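PDB 4BPZ: endo-1,3-beta-glucanase, family GH16, which probably hydrolyses internal beta-1,3-glucosidic bonds of laminarin-type glucans as a marine family 16 glycoside hydrolase with a bound calcium ion. Local coordinates for residues 30-42 with 119-131. The protein carries 1 engineered substitution. Sequence-based numbering, arbitrary orientation.
Sequences WHYQVIPPNNGSW and ANSNETGNYFGEQ. With BGC (beta-D-glucopyranose), chain C.
With chi1 at 173°, the imidazole of H31 swings away from its own backbone N and reaches the 119-131 loop, where NE2 donates to G125 O at 2.8 Å. The bond is nearly straight, and the acceptor lies in the ring plane. Y127, whose CG is likewise anti to its backbone N (chi1 -175°), sets its CB over one face of that imidazole, a CH-pi contact 4.0 Å from the ring centroid, while the two rings meet obliquely. Replacing the imidazole by the methyl group of an alanine would probably leave G125 O without this donor and Y127 CB without a ring face to rest on. G125 is the third residue of a type II turn running from E123 to N126, and I35 packs against this turn through CG2, 3.9 Å from T124 CG2. In this GH16 beta-sandwich, the turn belongs to the long loop between strands 110-118 and 142-144, whose E123 is part of the glycan pocket. Further along the 30-42 segment, Q33 crosses E123 at about a right angle, its amide almost coplanar with the carboxylate. Q33 NE2 gives E123 OE2 a 2.8 Å hydrogen bond from the anti side, plus a weak one to T124 O. R86 ties the pair together from strand 82-93, hydrogen-bonding to Q33 OE1 and forming a salt bridge with E123 OE2. The other carboxylate oxygen, E123 OE1, accepts from O6 of the bound glucose at 2.7 Å, which makes Q33 a second-shell residue behind E123, while R86 is itself part of the glycan pocket. Water 1 joins I35 O to T124 O, donating to both carbonyls across the seam.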
ATOM      1  N   TRP A  30       2.319   0.870  13.511  1.00 13.43           N
ATOM      2  CA  TRP A  30       2.347   1.636  12.263  1.00 13.68           C
ATOM      3  C   TRP A  30       3.356   2.726  12.349  1.00 12.84           C
ATOM      4  O   TRP A  30       3.399   3.486  13.354  1.00 15.08           O
ATOM      5  CB  TRP A  30       0.920   2.226  12.032  1.00 14.02           C
ATOM      6  CG  TRP A  30      -0.121   1.188  11.882  1.00 13.52           C
ATOM      7  CD1 TRP A  30      -1.063   0.896  12.804  1.00 13.66           C
ATOM      8  CD2 TRP A  30      -0.258   0.232  10.811  1.00 12.57           C
ATOM      9  NE1 TRP A  30      -1.823  -0.159  12.433  1.00 13.78           N
ATOM     10  CE2 TRP A  30      -1.326  -0.600  11.196  1.00 12.42           C
ATOM     11  CE3 TRP A  30       0.426  -0.016   9.606  1.00 12.06           C
ATOM     12  CZ2 TRP A  30      -1.763  -1.671  10.412  1.00 13.08           C
ATOM     13  CZ3 TRP A  30      -0.016  -1.114   8.839  1.00 12.27           C
ATOM     14  CH2 TRP A  30      -1.061  -1.897   9.203  1.00 13.01           C
ATOM     15  N   HIS A  31       4.143   2.885  11.292  1.00 11.77           N
ATOM     16  CA  HIS A  31       5.137   3.961  11.117  1.00 11.46           C
ATOM     17  C   HIS A  31       4.646   4.902  10.001  1.00 12.39           C
ATOM     18  O   HIS A  31       4.199   4.442   8.962  1.00 13.49           O
ATOM     19  CB  HIS A  31       6.441   3.278  10.656  1.00 12.73           C
ATOM     20  CG  HIS A  31       7.527   4.246  10.276  1.00 13.17           C
ATOM     21  ND1 HIS A  31       8.230   4.963  11.175  1.00 14.29           N
ATOM     22  CD2 HIS A  31       7.980   4.615   9.029  1.00 14.33           C
ATOM     23  CE1 HIS A  31       9.105   5.740  10.535  1.00 14.86           C
ATOM     24  NE2 HIS A  31       8.994   5.508   9.224  1.00 14.78           N
ATOM     25  N   TYR A  32       4.764   6.174  10.222  1.00 12.75           N
ATOM     26  CA  TYR A  32       4.433   7.166   9.179  1.00 12.80           C
ATOM     27  C   TYR A  32       5.631   7.524   8.360  1.00 12.60           C
ATOM     28  O   TYR A  32       6.714   7.797   8.904  1.00 13.73           O
ATOM     29  CB  TYR A  32       3.930   8.417   9.796  1.00 13.55           C
ATOM     30  CG  TYR A  32       2.549   8.339  10.375  1.00 14.72           C
ATOM     31  CD1 TYR A  32       2.313   7.936  11.653  1.00 16.93           C
ATOM     32  CD2 TYR A  32       1.455   8.628   9.520  1.00 15.94           C
ATOM     33  CE1 TYR A  32       0.937   7.950  12.156  1.00 20.88           C
ATOM     34  CE2 TYR A  32       0.181   8.580   9.946  1.00 17.55           C
ATOM     35  CZ  TYR A  32      -0.077   8.383  11.237  1.00 16.56           C
ATOM     36  OH  TYR A  32      -1.396   8.368  11.723  1.00 23.26           O
ATOM     37  N   GLN A  33       5.429   7.635   7.047  1.00 12.19           N
ATOM     38  CA  GLN A  33       6.413   8.306   6.194  1.00 11.96           C
ATOM     39  C   GLN A  33       5.942   9.680   5.946  1.00 11.91           C
ATOM     40  O   GLN A  33       4.804   9.951   5.510  1.00 13.13           O
ATOM     41  CB  GLN A  33       6.546   7.530   4.889  1.00 12.46           C
ATOM     42  CG  GLN A  33       7.243   6.210   5.094  1.00 13.76           C
ATOM     43  CD  GLN A  33       7.508   5.513   3.750  1.00 13.43           C
ATOM     44  OE1 GLN A  33       6.678   4.777   3.193  1.00 12.13           O
ATOM     45  NE2 GLN A  33       8.722   5.763   3.174  1.00 15.49           N
ATOM     46  N   VAL A  34       6.850  10.639   6.128  1.00 12.33           N
ATOM     47  CA  VAL A  34       6.593  12.057   5.881  1.00 13.04           C
ATOM     48  C   VAL A  34       7.666  12.736   5.061  1.00 12.97           C
ATOM     49  O   VAL A  34       7.439  13.764   4.429  1.00 12.87           O
ATOM     50  CB  VAL A  34       6.333  12.900   7.174  1.00 13.68           C
ATOM     51  CG1 VAL A  34       5.273  12.211   8.045  1.00 14.55           C
ATOM     52  CG2 VAL A  34       7.605  13.125   7.991  1.00 15.20           C
ATOM     53  N   ILE A  35       8.890  12.181   5.062  1.00 13.68           N
ATOM     54  CA  ILE A  35      10.027  12.799   4.334  1.00 14.70           C
ATOM     55  C   ILE A  35       9.904  12.395   2.849  1.00 13.57           C
ATOM     56  O   ILE A  35       9.913  11.190   2.545  1.00 14.67           O
ATOM     57  CB  ILE A  35      11.362  12.306   4.861  1.00 14.78           C
ATOM     58  CG1 ILE A  35      11.555  12.721   6.339  1.00 14.98           C
ATOM     59  CG2 ILE A  35      12.507  12.868   4.010  1.00 16.61           C
ATOM     60  CD1 ILE A  35      12.676  11.892   6.999  1.00 17.12           C
ATOM     61  N   PRO A  36       9.834  13.357   1.908  1.00 13.88           N
ATOM     62  CA  PRO A  36       9.708  12.961   0.552  1.00 15.10           C
ATOM     63  C   PRO A  36      11.032  12.360   0.099  1.00 15.06           C
ATOM     64  O   PRO A  36      12.142  12.865   0.432  1.00 16.41           O
ATOM     65  CB  PRO A  36       9.466  14.269  -0.207  1.00 17.44           C
ATOM     66  CG  PRO A  36       9.160  15.303   0.832  1.00 19.66           C
ATOM     67  CD  PRO A  36       9.662  14.778   2.162  1.00 15.95           C
ATOM     68  N   PRO A  37      10.997  11.293  -0.727  1.00 14.29           N
ATOM     69  CA  PRO A  37      12.225  10.562  -1.099  1.00 15.32           C
ATOM     70  C   PRO A  37      12.932  11.207  -2.278  1.00 16.72           C
ATOM     71  O   PRO A  37      14.080  10.818  -2.503  1.00 19.20           O
ATOM     72  CB  PRO A  37      11.739   9.186  -1.549  1.00 16.49           C
ATOM     73  CG  PRO A  37      10.260   9.452  -1.990  1.00 15.92           C
ATOM     74  CD  PRO A  37       9.770  10.517  -1.040  1.00 16.12           C
ATOM     75  N   ASN A  38      12.320  12.131  -3.002  1.00 16.13           N
ATOM     76  CA  ASN A  38      12.839  12.526  -4.319  1.00 18.87           C
ATOM     77  C   ASN A  38      12.905  14.056  -4.374  1.00 17.15           C
ATOM     78  O   ASN A  38      12.029  14.718  -4.980  1.00 17.99           O
ATOM     79  CB  ASN A  38      11.915  11.815  -5.433  1.00 21.27           C
ATOM     80  CG  ASN A  38      11.988  12.361  -6.781  1.00 30.24           C
ATOM     81  OD1 ASN A  38      13.055  12.581  -7.230  1.00 30.96           O
ATOM     82  ND2 ASN A  38      10.795  12.478  -7.534  1.00 31.06           N
ATOM     83  N   ASN A  39      13.906  14.708  -3.685  1.00 19.60           N
ATOM     84  CA  ASN A  39      14.095  16.224  -3.792  1.00 19.72           C
ATOM     85  C   ASN A  39      12.795  16.957  -3.528  1.00 18.59           C
ATOM     86  O   ASN A  39      12.396  17.825  -4.327  1.00 19.60           O
ATOM     87  CB  ASN A  39      14.709  16.542  -5.151  1.00 22.03           C
ATOM     88  CG  ASN A  39      16.078  15.879  -5.304  1.00 27.41           C
ATOM     89  OD1 ASN A  39      16.334  15.070  -6.223  1.00 34.14           O
ATOM     90  ND2 ASN A  39      16.938  16.162  -4.375  1.00 29.72           N
ATOM     91  N   GLY A  40      12.078  16.632  -2.455  1.00 15.93           N
ATOM     92  CA  GLY A  40      10.921  17.339  -2.068  1.00 16.99           C
ATOM     93  C   GLY A  40       9.623  16.762  -2.594  1.00 14.58           C
ATOM     94  O   GLY A  40       8.570  17.276  -2.192  1.00 17.28           O
ATOM     95  N   SER A  41       9.712  15.674  -3.396  1.00 15.36           N
ATOM     96  CA  SER A  41       8.512  15.032  -3.964  1.00 14.43           C
ATOM     97  C   SER A  41       8.510  13.531  -3.709  1.00 13.87           C
ATOM     98  O   SER A  41       9.573  12.933  -3.436  1.00 15.53           O
ATOM     99  CB  SER A  41       8.479  15.295  -5.475  1.00 16.69           C
ATOM    100  OG  SER A  41       8.432  16.721  -5.748  1.00 18.11           O
ATOM    101  N   TRP A  42       7.333  12.944  -3.909  1.00 13.45           N
ATOM    102  CA  TRP A  42       7.193  11.478  -3.985  1.00 13.36           C
ATOM    103  C   TRP A  42       7.468  11.060  -5.410  1.00 12.95           C
ATOM    104  O   TRP A  42       7.825  11.890  -6.266  1.00 15.76           O
ATOM    105  CB  TRP A  42       5.840  11.072  -3.393  1.00 13.07           C
ATOM    106  CG  TRP A  42       5.921  11.227  -1.888  1.00 12.35           C
ATOM    107  CD1 TRP A  42       5.716  12.347  -1.136  1.00 13.74           C
ATOM    108  CD2 TRP A  42       6.406  10.202  -0.994  1.00 11.83           C
ATOM    109  NE1 TRP A  42       6.093  12.086   0.205  1.00 13.03           N
ATOM    110  CE2 TRP A  42       6.515  10.799   0.282  1.00 11.67           C
ATOM    111  CE3 TRP A  42       6.797   8.889  -1.176  1.00 12.51           C
ATOM    112  CZ2 TRP A  42       7.014  10.077   1.404  1.00 13.14           C
ATOM    113  CZ3 TRP A  42       7.279   8.174  -0.040  1.00 12.86           C
ATOM    114  CH2 TRP A  42       7.376   8.759   1.212  1.00 13.42           C
ATOM    115  N   ALA A 119      11.891  -5.580   2.982  1.00 11.85           N
ATOM    116  CA  ALA A 119      12.399  -4.845   4.136  1.00 12.12           C
ATOM    117  C   ALA A 119      13.846  -4.384   3.954  1.00 12.85           C
ATOM    118  O   ALA A 119      14.289  -3.551   4.785  1.00 13.11           O
ATOM    119  CB  ALA A 119      12.245  -5.624   5.436  1.00 14.31           C
ATOM    120  N   ASN A 120      14.554  -4.879   2.932  1.00 12.15           N
ATOM    121  CA  ASN A 120      15.871  -4.333   2.545  1.00 13.15           C
ATOM    122  C   ASN A 120      15.734  -3.202   1.600  1.00 13.96           C
ATOM    123  O   ASN A 120      16.787  -2.740   1.058  1.00 15.21           O
ATOM    124  CB  ASN A 120      16.724  -5.468   1.899  1.00 15.18           C
ATOM    125  CG  ASN A 120      16.122  -6.107   0.690  1.00 13.19           C
ATOM    126  OD1 ASN A 120      14.981  -5.764   0.252  1.00 14.89           O
ATOM    127  ND2 ASN A 120      16.878  -6.963   0.035  1.00 14.59           N
ATOM    128  N   SER A 121      14.564  -2.559   1.443  1.00 13.31           N
ATOM    129  CA  SER A 121      14.437  -1.425   0.537  1.00 14.04           C
ATOM    130  C   SER A 121      15.295  -0.244   0.897  1.00 12.74           C
ATOM    131  O   SER A 121      15.722   0.524   0.019  1.00 14.32           O
ATOM    132  CB  SER A 121      12.963  -0.960   0.435  1.00 13.44           C
ATOM    133  OG  SER A 121      12.624  -0.301   1.660  1.00 13.87           O
ATOM    134  N   ASN A 122      15.444  -0.003   2.182  1.00 13.23           N
ATOM    135  CA  ASN A 122      16.089   1.184   2.660  1.00 14.52           C
ATOM    136  C   ASN A 122      15.471   2.438   2.105  1.00 13.80           C
ATOM    137  O   ASN A 122      16.142   3.448   1.902  1.00 16.01           O
ATOM    138  CB  ASN A 122      17.639   1.115   2.493  1.00 15.48           C
ATOM    139  CG  ASN A 122      18.374   2.250   3.189  1.00 16.83           C
ATOM    140  OD1 ASN A 122      17.976   2.671   4.294  1.00 16.90           O
ATOM    141  ND2 ASN A 122      19.500   2.669   2.606  1.00 18.58           N
ATOM    142  N   GLU A 123      14.178   2.464   1.866  1.00 13.89           N
ATOM    143  CA  GLU A 123      13.524   3.652   1.406  1.00 14.23           C
ATOM    144  C   GLU A 123      13.659   4.759   2.400  1.00 14.04           C
ATOM    145  O   GLU A 123      13.539   4.558   3.643  1.00 14.29           O
ATOM    146  CB  GLU A 123      12.020   3.359   1.135  1.00 15.08           C
ATOM    147  CG  GLU A 123      11.261   4.615   0.811  1.00 17.79           C
ATOM    148  CD  GLU A 123       9.963   4.288   0.147  1.00 16.50           C
ATOM    149  OE1 GLU A 123       9.971   4.031  -1.097  1.00 19.76           O
ATOM    150  OE2 GLU A 123       8.915   4.167   0.839  1.00 15.05           O
ATOM    151  N   THR A 124      13.904   5.951   1.920  1.00 15.19           N
ATOM    152  CA  THR A 124      14.037   7.109   2.757  1.00 16.58           C
ATOM    153  C   THR A 124      12.909   7.240   3.779  1.00 15.77           C
ATOM    154  O   THR A 124      11.779   7.233   3.408  1.00 16.31           O
ATOM    155  CB  THR A 124      14.323   8.411   1.973  1.00 21.07           C
ATOM    156  OG1 THR A 124      15.595   8.149   1.300  1.00 22.48           O
ATOM    157  CG2 THR A 124      14.331   9.603   2.854  1.00 24.31           C
ATOM    158  N   GLY A 125      13.270   7.419   5.059  1.00 16.82           N
ATOM    159  CA  GLY A 125      12.224   7.714   6.070  1.00 17.27           C
ATOM    160  C   GLY A 125      11.371   6.493   6.430  1.00 15.51           C
ATOM    161  O   GLY A 125      10.328   6.683   7.068  1.00 16.74           O
ATOM    162  N   ASN A 126      11.768   5.297   6.028  1.00 15.00           N
ATOM    163  CA  ASN A 126      11.031   4.107   6.386  1.00 13.49           C
ATOM    164  C   ASN A 126      11.441   3.597   7.780  1.00 14.38           C
ATOM    165  O   ASN A 126      12.217   4.220   8.480  1.00 15.80           O
ATOM    166  CB  ASN A 126      11.104   3.022   5.305  1.00 12.60           C
ATOM    167  CG  ASN A 126      12.318   2.164   5.365  1.00 13.25           C
ATOM    168  OD1 ASN A 126      12.338   1.102   4.662  1.00 16.10           O
ATOM    169  ND2 ASN A 126      13.289   2.473   6.152  1.00 12.82           N
ATOM    170  N   TYR A 127      10.884   2.497   8.236  1.00 13.66           N
ATOM    171  CA  TYR A 127      11.118   2.054   9.604  1.00 14.55           C
ATOM    172  C   TYR A 127      12.351   1.187   9.735  1.00 16.63           C
ATOM    173  O   TYR A 127      12.931   1.135  10.834  1.00 19.02           O
ATOM    174  CB  TYR A 127       9.872   1.274  10.022  1.00 13.79           C
ATOM    175  CG  TYR A 127       9.914   0.846  11.478  1.00 14.93           C
ATOM    176  CD1 TYR A 127       9.933   1.765  12.542  1.00 17.21           C
ATOM    177  CD2 TYR A 127       9.879  -0.515  11.798  1.00 17.00           C
ATOM    178  CE1 TYR A 127      10.001   1.317  13.892  1.00 18.45           C
ATOM    179  CE2 TYR A 127       9.919  -0.923  13.113  1.00 18.04           C
ATOM    180  CZ  TYR A 127       9.970  -0.038  14.123  1.00 18.94           C
ATOM    181  OH  TYR A 127       9.981  -0.456  15.477  1.00 23.89           O
ATOM    182  N   PHE A 128      12.796   0.509   8.707  1.00 14.49           N
ATOM    183  CA  PHE A 128      13.831  -0.544   8.773  1.00 15.39           C
ATOM    184  C   PHE A 128      15.212  -0.083   8.326  1.00 15.89           C
ATOM    185  O   PHE A 128      16.166  -0.795   8.709  1.00 17.39           O
ATOM    186  CB  PHE A 128      13.378  -1.779   7.986  1.00 15.27           C
ATOM    187  CG  PHE A 128      12.126  -2.390   8.551  1.00 15.43           C
ATOM    188  CD1 PHE A 128      12.151  -3.110   9.718  1.00 17.49           C
ATOM    189  CD2 PHE A 128      10.872  -2.141   7.937  1.00 15.81           C
ATOM    190  CE1 PHE A 128      10.994  -3.708  10.241  1.00 19.13           C
ATOM    191  CE2 PHE A 128       9.716  -2.649   8.475  1.00 21.40           C
ATOM    192  CZ  PHE A 128       9.747  -3.439   9.594  1.00 20.14           C
ATOM    193  N   GLY A 129      15.353   1.015   7.603  1.00 15.03           N
ATOM    194  CA  GLY A 129      16.705   1.418   7.208  1.00 16.90           C
ATOM    195  C   GLY A 129      17.451   0.334   6.544  1.00 15.66           C
ATOM    196  O   GLY A 129      16.940  -0.333   5.636  1.00 14.79           O
ATOM    197  N   GLU A 130      18.736   0.167   6.978  1.00 16.50           N
ATOM    198  CA  GLU A 130      19.640  -0.841   6.379  1.00 17.84           C
ATOM    199  C   GLU A 130      19.704  -2.102   7.264  1.00 17.38           C
ATOM    200  O   GLU A 130      20.631  -2.908   7.115  1.00 19.96           O
ATOM    201  CB  GLU A 130      21.065  -0.281   6.137  1.00 19.49           C
ATOM    202  CG  GLU A 130      21.017   0.878   5.197  1.00 23.15           C
ATOM    203  CD  GLU A 130      22.393   1.456   4.806  1.00 34.10           C
ATOM    204  OE1 GLU A 130      23.146   0.785   4.072  1.00 62.73           O
ATOM    205  OE2 GLU A 130      22.659   2.574   5.299  1.00 67.26           O
ATOM    206  N   GLN A 131      18.713  -2.323   8.094  1.00 17.14           N
ATOM    207  CA  GLN A 131      18.776  -3.570   8.957  1.00 17.81           C
ATOM    208  C   GLN A 131      18.949  -4.833   8.167  1.00 16.47           C
ATOM    209  O   GLN A 131      19.663  -5.718   8.643  1.00 17.48           O
ATOM    210  CB  GLN A 131      17.459  -3.672   9.757  1.00 19.08           C
ATOM    211  CG  GLN A 131      17.360  -2.657  10.894  1.00 22.53           C
ATOM    212  CD  GLN A 131      16.007  -2.776  11.609  1.00 23.68           C
ATOM    213  OE1 GLN A 131      15.439  -3.843  11.616  1.00 31.36           O
ATOM    214  NE2 GLN A 131      15.512  -1.717  12.095  1.00 31.34           N
TER
HETATM  215  C2  BGC C   2       7.828   3.929  -7.994  1.00 15.89           C
HETATM  216  C3  BGC C   2       9.311   3.783  -7.842  1.00 15.86           C
HETATM  217  C4  BGC C   2       9.709   3.776  -6.319  1.00 14.56           C
HETATM  218  C5  BGC C   2       8.894   2.689  -5.572  1.00 14.66           C
HETATM  219  C6  BGC C   2       9.067   2.709  -4.068  1.00 18.51           C
HETATM  220  C1  BGC C   2       7.128   2.841  -7.139  1.00 15.65           C
HETATM  221  O2  BGC C   2       7.503   3.793  -9.349  1.00 16.16           O
HETATM  222  O3  BGC C   2       9.904   4.928  -8.454  1.00 17.81           O
HETATM  223  O4  BGC C   2      11.064   3.406  -6.092  1.00 15.13           O
HETATM  224  O5  BGC C   2       7.486   2.987  -5.787  1.00 14.97           O
HETATM  225  O6  BGC C   2       8.618   3.895  -3.452  1.00 17.36           O
HETATM  226  O   HOH W   1       9.674   8.917   4.064  1.00 15.42           O
HETATM  227  O   HOH W   2       9.497   9.841   6.804  1.00 16.44           O
HETATM  228  O   HOH W   3      16.245  10.101  -0.175  1.00 33.42           O